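Local coordinates for heme-binding protein A (Haemophilus parasuis 29755, PDB 3TPA), which probably binds glutathione as a periplasmic solute-binding protein of the Pasteurellaceae-specific GbpA family, despite its heme-binding name, at residues A[41-46]-A[70-75]; A[132-137]-A[142-147]. The protein carries 1 engineered substitution. All blocks are in the same frame, centred on the assembly; numbering follows the deposited sequence.

Contact 1: residues A[41-46]-A[70-75]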
ATOM      1  N   ASN A  41      -8.930  -1.466  16.109  1.00 19.46           N
ATOM      2  CA  ASN A  41      -8.376  -2.782  15.769  1.00 15.91           C
ATOM      3  C   ASN A  41      -9.108  -3.355  14.593  1.00 17.18           C
ATOM      4  O   ASN A  41     -10.183  -2.875  14.247  1.00 17.12           O
ATOM      5  CB  ASN A  41      -8.520  -3.768  16.926  1.00 11.32           C
ATOM      6  CG  ASN A  41      -7.550  -3.482  18.048  1.00 21.32           C
ATOM      7  OD1 ASN A  41      -7.944  -3.137  19.163  1.00 20.32           O
ATOM      8  ND2 ASN A  41      -6.267  -3.606  17.751  1.00 16.40           N
ATOM      9  N   ARG A  42      -8.525  -4.392  13.989  1.00 18.76           N
ATOM     10  CA  ARG A  42      -9.165  -5.149  12.918  1.00 13.69           C
ATOM     11  C   ARG A  42      -9.375  -6.580  13.384  1.00 14.81           C
ATOM     12  O   ARG A  42      -8.853  -6.970  14.415  1.00 14.25           O
ATOM     13  CB  ARG A  42      -8.275  -5.157  11.665  1.00 13.68           C
ATOM     14  CG  ARG A  42      -8.384  -3.917  10.767  1.00 21.35           C
ATOM     15  CD  ARG A  42      -8.019  -2.606  11.467  1.00 13.57           C
ATOM     16  NE  ARG A  42      -6.657  -2.631  11.984  1.00 14.15           N
ATOM     17  CZ  ARG A  42      -6.168  -1.712  12.804  1.00 21.19           C
ATOM     18  NH1 ARG A  42      -6.936  -0.707  13.176  1.00 15.07           N
ATOM     19  NH2 ARG A  42      -4.922  -1.797  13.250  1.00 18.35           N
ATOM     20  N   LEU A  43     -10.136  -7.364  12.617  1.00 15.51           N
ATOM     21  CA  LEU A  43     -10.400  -8.764  12.950  1.00 14.06           C
ATOM     22  C   LEU A  43      -9.089  -9.531  13.122  1.00 14.66           C
ATOM     23  O   LEU A  43      -8.876 -10.190  14.147  1.00 16.77           O
ATOM     24  CB  LEU A  43     -11.290  -9.423  11.890  1.00 16.35           C
ATOM     25  CG  LEU A  43     -12.790  -9.104  11.999  1.00 18.29           C
ATOM     26  CD1 LEU A  43     -13.548  -9.606  10.785  1.00 17.14           C
ATOM     27  CD2 LEU A  43     -13.367  -9.712  13.288  1.00 17.47           C
ATOM     28  N   VAL A  44      -8.215  -9.424  12.126  1.00 11.07           N
ATOM     29  CA  VAL A  44      -6.831  -9.903  12.231  1.00 12.95           C
ATOM     30  C   VAL A  44      -5.891  -8.743  11.901  1.00 15.99           C
ATOM     31  O   VAL A  44      -6.280  -7.812  11.192  1.00 18.38           O
ATOM     32  CB  VAL A  44      -6.561 -11.100  11.290  1.00 15.02           C
ATOM     33  CG1 VAL A  44      -7.577 -12.212  11.536  1.00 18.02           C
ATOM     34  CG2 VAL A  44      -6.600 -10.651   9.809  1.00  8.54           C
ATOM     35  N   GLU A  45      -4.665  -8.779  12.423  1.00 13.41           N
ATOM     36  CA  GLU A  45      -3.732  -7.663  12.266  1.00 17.11           C
ATOM     37  C   GLU A  45      -2.437  -8.157  11.639  1.00 17.68           C
ATOM     38  O   GLU A  45      -2.066  -9.301  11.839  1.00 15.02           O
ATOM     39  CB  GLU A  45      -3.385  -7.077  13.638  1.00 22.19           C
ATOM     40  CG  GLU A  45      -4.576  -6.812  14.546  1.00 26.09           C
ATOM     41  CD  GLU A  45      -5.223  -5.485  14.261  1.00 27.80           C
ATOM     42  OE1 GLU A  45      -5.968  -4.983  15.129  1.00 19.19           O
ATOM     43  OE2 GLU A  45      -4.975  -4.940  13.166  1.00 30.11           O
ATOM     44  N   PHE A  46      -1.727  -7.297  10.912  1.00 16.14           N
ATOM     45  CA  PHE A  46      -0.431  -7.701  10.354  1.00 15.89           C
ATOM     46  C   PHE A  46       0.603  -7.853  11.478  1.00 21.63           C
ATOM     47  O   PHE A  46       0.710  -6.990  12.340  1.00 21.74           O
ATOM     48  CB  PHE A  46       0.076  -6.666   9.344  1.00 12.78           C
ATOM     49  CG  PHE A  46      -0.745  -6.585   8.078  1.00 19.80           C
ATOM     50  CD1 PHE A  46      -0.640  -7.559   7.107  1.00 19.16           C
ATOM     51  CD2 PHE A  46      -1.593  -5.513   7.854  1.00 17.85           C
ATOM     52  CE1 PHE A  46      -1.384  -7.480   5.950  1.00 20.95           C
ATOM     53  CE2 PHE A  46      -2.334  -5.423   6.696  1.00 18.56           C
ATOM     54  CZ  PHE A  46      -2.226  -6.410   5.737  1.00 19.46           C
ATOM     55  N   TYR A  70     -15.365 -17.653   5.478  1.00 19.05           N
ATOM     56  CA  TYR A  70     -14.457 -17.260   6.547  1.00 15.53           C
ATOM     57  C   TYR A  70     -15.248 -17.116   7.840  1.00 21.79           C
ATOM     58  O   TYR A  70     -16.208 -16.344   7.904  1.00 19.85           O
ATOM     59  CB  TYR A  70     -13.797 -15.930   6.205  1.00 16.42           C
ATOM     60  CG  TYR A  70     -12.757 -16.038   5.112  1.00 17.58           C
ATOM     61  CD1 TYR A  70     -11.415 -15.803   5.379  1.00 12.72           C
ATOM     62  CD2 TYR A  70     -13.119 -16.411   3.820  1.00 13.29           C
ATOM     63  CE1 TYR A  70     -10.457 -15.917   4.374  1.00 18.83           C
ATOM     64  CE2 TYR A  70     -12.175 -16.541   2.822  1.00 15.13           C
ATOM     65  CZ  TYR A  70     -10.845 -16.290   3.099  1.00 17.64           C
ATOM     66  OH  TYR A  70      -9.903 -16.401   2.098  1.00 19.97           O
ATOM     67  N   THR A  71     -14.854 -17.857   8.868  1.00 19.70           N
ATOM     68  CA  THR A  71     -15.565 -17.785  10.146  1.00 22.93           C
ATOM     69  C   THR A  71     -14.645 -17.231  11.208  1.00 21.88           C
ATOM     70  O   THR A  71     -13.612 -17.821  11.492  1.00 15.49           O
ATOM     71  CB  THR A  71     -16.060 -19.161  10.618  1.00 26.54           C
ATOM     72  OG1 THR A  71     -16.794 -19.790   9.568  1.00 25.36           O
ATOM     73  CG2 THR A  71     -16.958 -19.013  11.850  1.00 21.45           C
ATOM     74  N   PHE A  72     -15.017 -16.090  11.777  1.00 15.73           N
ATOM     75  CA  PHE A  72     -14.190 -15.416  12.774  1.00 12.59           C
ATOM     76  C   PHE A  72     -14.827 -15.587  14.124  1.00 17.31           C
ATOM     77  O   PHE A  72     -16.000 -15.276  14.295  1.00 18.87           O
ATOM     78  CB  PHE A  72     -14.065 -13.922  12.459  1.00 14.48           C
ATOM     79  CG  PHE A  72     -13.378 -13.652  11.166  1.00 14.80           C
ATOM     80  CD1 PHE A  72     -11.991 -13.553  11.111  1.00 14.85           C
ATOM     81  CD2 PHE A  72     -14.108 -13.542   9.998  1.00 13.16           C
ATOM     82  CE1 PHE A  72     -11.354 -13.340   9.906  1.00 14.86           C
ATOM     83  CE2 PHE A  72     -13.479 -13.331   8.789  1.00 13.51           C
ATOM     84  CZ  PHE A  72     -12.106 -13.231   8.740  1.00 13.46           C
ATOM     85  N   TYR A  73     -14.051 -16.103  15.072  1.00 19.88           N
ATOM     86  CA  TYR A  73     -14.499 -16.252  16.457  1.00 20.26           C
ATOM     87  C   TYR A  73     -13.914 -15.117  17.299  1.00 16.32           C
ATOM     88  O   TYR A  73     -12.710 -15.032  17.488  1.00 14.51           O
ATOM     89  CB  TYR A  73     -14.080 -17.617  17.017  1.00 21.68           C
ATOM     90  CG  TYR A  73     -14.600 -18.767  16.186  1.00 21.31           C
ATOM     91  CD1 TYR A  73     -15.891 -19.241  16.352  1.00 29.60           C
ATOM     92  CD2 TYR A  73     -13.804 -19.362  15.221  1.00 27.57           C
ATOM     93  CE1 TYR A  73     -16.379 -20.294  15.583  1.00 33.77           C
ATOM     94  CE2 TYR A  73     -14.277 -20.414  14.444  1.00 28.85           C
ATOM     95  CZ  TYR A  73     -15.563 -20.869  14.629  1.00 34.34           C
ATOM     96  OH  TYR A  73     -16.020 -21.906  13.854  1.00 41.03           O
ATOM     97  N   LEU A  74     -14.787 -14.256  17.801  1.00 14.93           N
ATOM     98  CA  LEU A  74     -14.366 -13.013  18.433  1.00 12.27           C
ATOM     99  C   LEU A  74     -13.841 -13.172  19.863  1.00 18.90           C
ATOM    100  O   LEU A  74     -14.430 -13.871  20.681  1.00 17.56           O
ATOM    101  CB  LEU A  74     -15.509 -11.998  18.398  1.00 12.24           C
ATOM    102  CG  LEU A  74     -16.177 -11.744  17.038  1.00 14.98           C
ATOM    103  CD1 LEU A  74     -17.314 -10.757  17.179  1.00 12.97           C
ATOM    104  CD2 LEU A  74     -15.165 -11.238  15.991  1.00 13.77           C
ATOM    105  N   ARG A  75     -12.719 -12.511  20.134  1.00 21.67           N
ATOM    106  CA  ARG A  75     -12.138 -12.354  21.474  1.00 22.06           C
ATOM    107  C   ARG A  75     -13.201 -11.839  22.437  1.00 21.42           C
ATOM    108  O   ARG A  75     -13.968 -10.941  22.097  1.00 23.19           O
ATOM    109  CB  ARG A  75     -11.014 -11.310  21.383  1.00 19.90           C
ATOM    110  CG  ARG A  75     -10.127 -11.179  22.584  1.00 21.43           C
ATOM    111  CD  ARG A  75      -8.913 -10.299  22.242  1.00 21.08           C
ATOM    112  NE  ARG A  75      -8.215 -10.802  21.057  1.00 21.76           N
ATOM    113  CZ  ARG A  75      -7.322 -11.789  21.070  1.00 29.53           C
ATOM    114  NH1 ARG A  75      -6.744 -12.183  19.940  1.00 21.59           N
ATOM    115  NH2 ARG A  75      -7.009 -12.391  22.212  1.00 29.47           N
TER
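One face of the Phe72 ring receives a methyl group of Leu43, and its edge receives one of Val44. CD1 of Leu43 sits 4.0 Å from the Phe72 ring centroid and only 9° off the ring normal, a CH-pi contact in which the two side chains cross at about a right angle. At the rim, near the ring plane, CG1 of Val44 approaches CE1 of Phe72 at 4.3 Å. The forked end of Leu43 serves two partners: while CD1 covers the ring, CD2 touches CD2 of Leu74 at 3.6 Å. In Leu43, chi1 (-79°) puts CG beside the backbone N, and chi2 (171°) then spreads the two methyls to the ring and to Leu74. Branched aliphatic chains suit this buried place because they fill it without needing a polar partner.

On the far side of segment 41-46 the character is polar. OE1 of Glu45 accepts from Asn41 ND2 at 3.0 Å and from the backbone N of Arg42 at 2.9 Å, the two donors coming from opposite faces of the carboxylate. OE2 of Glu45 forms a salt bridge with Arg42 NE, though its hydrogen bonds from NE and NH2 are weak. The carboxylate thus ties Asn41, Arg42 and Glu45 together where the chain turns at Leu43.

The contact is a patch of apolar packing on one side of the antiparallel sheet of a family 5 solute-binding protein, between Leu43 and Val44 and strand 69-74; Val97 of helix 94-105 touches both leucines.

Contact 2: residues A[132-137]-A[142-147]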
ATOM      1  N   LYS A 132     -19.638 -11.707  -0.680  1.00 18.64           N
ATOM      2  CA  LYS A 132     -21.037 -12.059  -0.849  1.00 23.29           C
ATOM      3  C   LYS A 132     -21.853 -11.624   0.359  1.00 26.21           C
ATOM      4  O   LYS A 132     -22.939 -11.067   0.215  1.00 25.10           O
ATOM      5  CB  LYS A 132     -21.232 -13.555  -1.105  1.00 29.16           C
ATOM      6  CG  LYS A 132     -22.706 -13.974  -1.129  1.00 25.81           C
ATOM      7  CD  LYS A 132     -22.869 -15.465  -1.438  1.00 35.69           C
ATOM      8  CE  LYS A 132     -23.186 -15.704  -2.909  1.00 45.75           C
ATOM      9  NZ  LYS A 132     -23.160 -17.152  -3.257  1.00 54.31           N
ATOM     10  N   SER A 133     -21.333 -11.876   1.555  1.00 18.10           N
ATOM     11  CA  SER A 133     -22.115 -11.578   2.745  1.00 19.38           C
ATOM     12  C   SER A 133     -21.303 -11.613   4.028  1.00 18.50           C
ATOM     13  O   SER A 133     -20.303 -12.316   4.134  1.00 21.31           O
ATOM     14  CB  SER A 133     -23.306 -12.544   2.849  1.00 19.73           C
ATOM     15  OG  SER A 133     -22.856 -13.862   3.099  1.00 16.34           O
ATOM     16  N   VAL A 134     -21.755 -10.818   4.994  1.00 20.57           N
ATOM     17  CA  VAL A 134     -21.177 -10.737   6.329  1.00 13.16           C
ATOM     18  C   VAL A 134     -22.322 -10.913   7.317  1.00 21.94           C
ATOM     19  O   VAL A 134     -23.175 -10.027   7.445  1.00 25.18           O
ATOM     20  CB  VAL A 134     -20.528  -9.375   6.572  1.00 15.94           C
ATOM     21  CG1 VAL A 134     -19.940  -9.292   7.992  1.00 13.75           C
ATOM     22  CG2 VAL A 134     -19.447  -9.112   5.533  1.00 20.98           C
ATOM     23  N   GLU A 135     -22.338 -12.043   8.016  1.00 18.22           N
ATOM     24  CA  GLU A 135     -23.468 -12.395   8.866  1.00 18.46           C
ATOM     25  C   GLU A 135     -23.033 -12.717  10.281  1.00 17.75           C
ATOM     26  O   GLU A 135     -21.974 -13.301  10.500  1.00 16.92           O
ATOM     27  CB  GLU A 135     -24.172 -13.644   8.329  1.00 19.54           C
ATOM     28  CG  GLU A 135     -24.323 -13.698   6.836  1.00 32.17           C
ATOM     29  CD  GLU A 135     -24.873 -15.028   6.381  1.00 38.49           C
ATOM     30  OE1 GLU A 135     -24.083 -15.975   6.202  1.00 37.74           O
ATOM     31  OE2 GLU A 135     -26.101 -15.135   6.218  1.00 45.06           O
ATOM     32  N   LYS A 136     -23.900 -12.380  11.227  1.00 17.07           N
ATOM     33  CA  LYS A 136     -23.750 -12.790  12.611  1.00 17.38           C
ATOM     34  C   LYS A 136     -24.248 -14.211  12.768  1.00 19.20           C
ATOM     35  O   LYS A 136     -25.395 -14.503  12.453  1.00 23.21           O
ATOM     36  CB  LYS A 136     -24.563 -11.865  13.528  1.00 23.43           C
ATOM     37  CG  LYS A 136     -24.573 -12.294  14.993  1.00 31.23           C
ATOM     38  CD  LYS A 136     -25.029 -11.165  15.919  1.00 30.96           C
ATOM     39  CE  LYS A 136     -26.510 -11.212  16.194  1.00 29.41           C
ATOM     40  NZ  LYS A 136     -26.914 -10.131  17.122  1.00 26.73           N
ATOM     41  N   VAL A 137     -23.382 -15.097  13.246  1.00 20.40           N
ATOM     42  CA  VAL A 137     -23.786 -16.456  13.565  1.00 22.47           C
ATOM     43  C   VAL A 137     -24.278 -16.533  15.003  1.00 28.20           C
ATOM     44  O   VAL A 137     -25.301 -17.169  15.286  1.00 30.62           O
ATOM     45  CB  VAL A 137     -22.656 -17.450  13.385  1.00 24.56           C
ATOM     46  CG1 VAL A 137     -23.092 -18.819  13.897  1.00 26.69           C
ATOM     47  CG2 VAL A 137     -22.263 -17.528  11.918  1.00 25.61           C
ATOM     48  N   VAL A 142     -18.668 -14.430  13.528  1.00 14.82           N
ATOM     49  CA  VAL A 142     -19.036 -13.724  12.298  1.00 12.42           C
ATOM     50  C   VAL A 142     -18.695 -14.580  11.077  1.00 16.62           C
ATOM     51  O   VAL A 142     -17.566 -15.026  10.925  1.00 21.82           O
ATOM     52  CB  VAL A 142     -18.294 -12.380  12.174  1.00 15.43           C
ATOM     53  CG1 VAL A 142     -18.697 -11.661  10.897  1.00 14.82           C
ATOM     54  CG2 VAL A 142     -18.587 -11.509  13.364  1.00 18.46           C
ATOM     55  N   LYS A 143     -19.670 -14.808  10.208  1.00 12.44           N
ATOM     56  CA  LYS A 143     -19.441 -15.619   9.020  1.00 11.86           C
ATOM     57  C   LYS A 143     -19.387 -14.744   7.773  1.00 14.79           C
ATOM     58  O   LYS A 143     -20.332 -14.024   7.464  1.00 17.40           O
ATOM     59  CB  LYS A 143     -20.523 -16.689   8.860  1.00 12.19           C
ATOM     60  CG  LYS A 143     -20.266 -17.616   7.673  1.00 18.16           C
ATOM     61  CD  LYS A 143     -21.540 -18.311   7.187  1.00 23.39           C
ATOM     62  CE  LYS A 143     -22.054 -19.352   8.161  1.00 32.08           C
ATOM     63  NZ  LYS A 143     -23.254 -20.042   7.597  1.00 44.32           N
ATOM     64  N   ILE A 144     -18.261 -14.783   7.074  1.00 14.77           N
ATOM     65  CA  ILE A 144     -18.127 -14.013   5.844  1.00 13.73           C
ATOM     66  C   ILE A 144     -18.020 -14.976   4.679  1.00 15.25           C
ATOM     67  O   ILE A 144     -17.205 -15.883   4.700  1.00 19.93           O
ATOM     68  CB  ILE A 144     -16.902 -13.050   5.865  1.00 14.16           C
ATOM     69  CG1 ILE A 144     -17.043 -11.998   6.978  1.00 15.61           C
ATOM     70  CG2 ILE A 144     -16.754 -12.332   4.520  1.00 15.53           C
ATOM     71  CD1 ILE A 144     -15.861 -11.028   7.066  1.00 18.09           C
ATOM     72  N   THR A 145     -18.849 -14.776   3.666  1.00 16.02           N
ATOM     73  CA  THR A 145     -18.856 -15.642   2.493  1.00 16.18           C
ATOM     74  C   THR A 145     -18.450 -14.866   1.250  1.00 17.83           C
ATOM     75  O   THR A 145     -18.922 -13.746   1.043  1.00 19.78           O
ATOM     76  CB  THR A 145     -20.260 -16.225   2.278  1.00 17.07           C
ATOM     77  OG1 THR A 145     -20.663 -16.926   3.463  1.00 22.64           O
ATOM     78  CG2 THR A 145     -20.292 -17.189   1.069  1.00 22.28           C
ATOM     79  N   LEU A 146     -17.584 -15.457   0.429  1.00 15.65           N
ATOM     80  CA  LEU A 146     -17.126 -14.814  -0.815  1.00 14.27           C
ATOM     81  C   LEU A 146     -17.855 -15.326  -2.053  1.00 19.04           C
ATOM     82  O   LEU A 146     -18.321 -16.455  -2.086  1.00 19.56           O
ATOM     83  CB  LEU A 146     -15.623 -15.036  -1.023  1.00 14.20           C
ATOM     84  CG  LEU A 146     -14.708 -14.686   0.158  1.00 15.97           C
ATOM     85  CD1 LEU A 146     -13.264 -14.755  -0.275  1.00 14.95           C
ATOM     86  CD2 LEU A 146     -15.051 -13.306   0.725  1.00 11.89           C
ATOM     87  N   ASN A 147     -17.917 -14.489  -3.084  1.00 19.74           N
ATOM     88  CA  ASN A 147     -18.467 -14.906  -4.364  1.00 21.49           C
ATOM     89  C   ASN A 147     -17.563 -15.910  -5.070  1.00 23.44           C
ATOM     90  O   ASN A 147     -18.045 -16.765  -5.788  1.00 17.69           O
ATOM     91  CB  ASN A 147     -18.709 -13.693  -5.256  1.00 19.85           C
ATOM     92  CG  ASN A 147     -19.894 -12.876  -4.805  1.00 23.19           C
ATOM     93  OD1 ASN A 147     -20.880 -13.412  -4.311  1.00 22.11           O
ATOM     94  ND2 ASN A 147     -19.810 -11.578  -4.980  1.00 21.49           N
TER
HETATM   95  O   HOH W   1     -20.295 -18.303  -2.608  1.00 23.09           O
HETATM   96  O   HOH W   2     -21.761 -15.091   5.174  1.00 16.97           O
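Backbone hydrogen bonds pair Ser133 with Thr145 and Glu135 with Lys143, in an antiparallel register. In the second pair, Lys143 N reaches Glu135 O at 2.8 Å and Glu135 N reaches Lys143 O at 2.9 Å, both nearly straight. Toward the open end the ladder is irregular: Thr145 O accepts from Lys132 N at 2.8 Å and from Ser133 N at 3.1 Å, so two residues face one.

Apolar contacts gather on the buried face. CG2 of Val134 lies alongside CG1 of Ile144 at 4.0 Å, while CG1 of Val134 meets CG1 of Val142. Beta-branched residues favour the extended backbone and make a compact surface here, and Phe101 and Gln102 of helix 94-105 pack against Val134. Lys136 shares this face, its NZ in a salt bridge with Asp95.

Polar and charged groups occupy the other face. A water lies among Ser133 OG, Thr145 OG1, Glu135 OE1 and the backbone Lys143 O, 2.6 Å from the serine OG. Ser133 OG stands between its own N and carbonyl carbon (chi1 67°), which places it beside the threonine. Glu135 and Lys143 run side by side, with OE1 and NZ, of opposite charge, 4.4 Å apart. A second water accepts from Lys132 NZ and donates to Leu146 O at 2.8 Å.

With Lys132 and Ser133 opposite Thr145, this is a classic beta bulge in an antiparallel beta hairpin with one largely apolar and one hydrated face.

From the N terminus, segment 41-46 runs into strand 44-46; the chain then passes through strand 53-63 and returns as strand 69-74, where contact 1 closes a loop of 23 intervening residues. Helix 94-105 and further short helices follow before strand 131-136 opens contact 2, a hairpin with only four residues between its segments. The two loops are in series, neither nested nor crossed. They join in space, their centres about 13 Å apart: Tyr70 N and Phe72 N probably hydrogen-bond to Ile144 O and Val142 O. Strands 69-74 and 141-146 are thus neighbours, making both contacts parts of one five-stranded antiparallel sheet.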